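Local coordinates for gamma-resorcylate decarboxylase (Polaromonas, PDB 4QRO), which probably catalyses the manganese-dependent, non-oxidative decarboxylation of gamma-resorcylate (2,6-dihydroxybenzoate) to resorcinol, as an amidohydrolase-family enzyme, at residues 67-70 and 71-74. Residues are numbered along the deposited sequence; the frame is centred on the assembly and turned at random.
Sequences IADS and TRAN
Asp69 and Thr71 meet in an N-cap at the start of helix 70-90, on the surface of the amidohydrolase fold. Asp69 is the capping residue. Its CG stands anti to the backbone N (chi1 177°), which turns the carboxylate onto the first turn. There Asp69 OD1 accepts a weak hydrogen bond from Thr71 N at 3.1 Å, with an N-H...O angle of 131°. A water bridges the two side chains: it donates to Asp69 OD1 at 2.5 Å and is hydrogen-bonded to Thr71 OG1 at 2.7 Å. Asp69 OD2, the other carboxylate oxygen, lies alongside CG and CD of Arg72. Asp69 OD2 makes a long salt bridge to Arg72 NE at 3.9 Å, with the carboxylate and guanidinium planes 81° apart. The negative charge at this helix end probably suits the helix dipole. The regular helical bonds begin here, Ala73 N to Asp69 O at 2.9 Å and Asn74 N to Ser70 O at 3.1 Å. Ile67 adds an apolar touch from the loop, its CG2 resting 3.9 Å from Ala73 CB. The loop comes after strand 52-59, and Ala68 bonds through its backbone to Asn134. On the helix, Ala73 packs on Gln104 and Asn74 on Pro102, both in the loop between strand 95-97 and helix 106-118.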
ATOM      1  N   ILE A  67     -14.842 -18.980  -9.496  1.00 32.88           N
ATOM      2  CA  ILE A  67     -15.871 -19.843 -10.067  1.00 33.61           C
ATOM      3  C   ILE A  67     -17.252 -19.189  -9.866  1.00 38.06           C
ATOM      4  O   ILE A  67     -17.829 -19.204  -8.777  1.00 36.57           O
ATOM      5  CB  ILE A  67     -15.787 -21.244  -9.471  1.00 35.97           C
ATOM      6  CG1 ILE A  67     -14.403 -21.867  -9.786  1.00 31.37           C
ATOM      7  CG2 ILE A  67     -16.956 -22.099  -9.991  1.00 39.61           C
ATOM      8  CD1 ILE A  67     -14.172 -23.164  -9.034  1.00 51.69           C
ATOM      9  N   ALA A  68     -17.776 -18.628 -10.943  1.00 40.87           N
ATOM     10  CA  ALA A  68     -18.901 -17.699 -10.856  1.00 39.06           C
ATOM     11  C   ALA A  68     -20.238 -18.390 -10.651  1.00 40.05           C
ATOM     12  O   ALA A  68     -21.191 -17.777 -10.182  1.00 38.65           O
ATOM     13  CB  ALA A  68     -18.934 -16.824 -12.069  1.00 32.43           C
ATOM     14  N   ASP A  69     -20.316 -19.673 -10.965  1.00 39.11           N
ATOM     15  CA  ASP A  69     -21.521 -20.431 -10.659  1.00 35.25           C
ATOM     16  C   ASP A  69     -21.350 -21.031  -9.268  1.00 38.14           C
ATOM     17  O   ASP A  69     -20.560 -21.956  -9.095  1.00 36.81           O
ATOM     18  CB  ASP A  69     -21.694 -21.530 -11.709  1.00 41.12           C
ATOM     19  CG  ASP A  69     -22.886 -22.436 -11.442  1.00 39.11           C
ATOM     20  OD1 ASP A  69     -23.509 -22.359 -10.371  1.00 40.47           O
ATOM     21  OD2 ASP A  69     -23.207 -23.230 -12.345  1.00 45.54           O
ATOM     22  N   SER A  70     -22.097 -20.518  -8.290  1.00 37.45           N
ATOM     23  CA  SER A  70     -21.891 -20.892  -6.874  1.00 38.45           C
ATOM     24  C   SER A  70     -22.141 -22.392  -6.597  1.00 42.49           C
ATOM     25  O   SER A  70     -21.523 -22.971  -5.699  1.00 34.64           O
ATOM     26  CB  SER A  70     -22.769 -20.021  -5.969  1.00 43.43           C
ATOM     27  OG  SER A  70     -24.145 -20.264  -6.179  1.00 40.30           O
ATOM     28  N   THR A  71     -23.019 -23.035  -7.373  1.00 35.94           N
ATOM     29  CA  THR A  71     -23.167 -24.495  -7.286  1.00 41.00           C
ATOM     30  C   THR A  71     -21.872 -25.217  -7.677  1.00 35.50           C
ATOM     31  O   THR A  71     -21.441 -26.146  -6.985  1.00 38.21           O
ATOM     32  CB  THR A  71     -24.344 -24.987  -8.155  1.00 46.17           C
ATOM     33  OG1 THR A  71     -25.555 -24.435  -7.626  1.00 38.54           O
ATOM     34  CG2 THR A  71     -24.437 -26.528  -8.165  1.00 47.87           C
ATOM     35  N   ARG A  72     -21.239 -24.766  -8.759  1.00 34.33           N
ATOM     36  CA  ARG A  72     -19.954 -25.316  -9.181  1.00 29.90           C
ATOM     37  C   ARG A  72     -18.815 -24.974  -8.206  1.00 52.44           C
ATOM     38  O   ARG A  72     -17.935 -25.804  -7.969  1.00 39.56           O
ATOM     39  CB  ARG A  72     -19.580 -24.873 -10.578  1.00 37.01           C
ATOM     40  CG  ARG A  72     -20.493 -25.472 -11.628  1.00 75.96           C
ATOM     41  CD  ARG A  72     -20.111 -25.005 -13.019  1.00 68.50           C
ATOM     42  NE  ARG A  72     -20.787 -25.801 -14.037  1.00136.55           N
ATOM     43  CZ  ARG A  72     -20.448 -27.043 -14.377  1.00132.57           C
ATOM     44  NH1 ARG A  72     -19.426 -27.664 -13.790  1.00 91.64           N
ATOM     45  NH2 ARG A  72     -21.139 -27.674 -15.317  1.00 73.89           N
ATOM     46  N   ALA A  73     -18.826 -23.764  -7.650  1.00 43.39           N
ATOM     47  CA  ALA A  73     -17.807 -23.360  -6.652  1.00 34.16           C
ATOM     48  C   ALA A  73     -17.819 -24.294  -5.472  1.00 34.28           C
ATOM     49  O   ALA A  73     -16.780 -24.760  -5.013  1.00 35.82           O
ATOM     50  CB  ALA A  73     -18.046 -21.930  -6.205  1.00 35.48           C
ATOM     51  N   ASN A  74     -19.018 -24.601  -4.999  1.00 36.00           N
ATOM     52  CA  ASN A  74     -19.197 -25.500  -3.881  1.00 39.92           C
ATOM     53  C   ASN A  74     -18.661 -26.907  -4.174  1.00 46.54           C
ATOM     54  O   ASN A  74     -17.967 -27.498  -3.346  1.00 34.17           O
ATOM     55  CB  ASN A  74     -20.669 -25.541  -3.495  1.00 39.57           C
ATOM     56  CG  ASN A  74     -20.915 -26.321  -2.223  1.00 38.15           C
ATOM     57  OD1 ASN A  74     -20.350 -26.028  -1.171  1.00 42.68           O
ATOM     58  ND2 ASN A  74     -21.763 -27.340  -2.314  1.00 43.32           N
TER
HETATM   59  O   HOH W   1     -25.734 -22.421  -9.344  1.00 53.92           O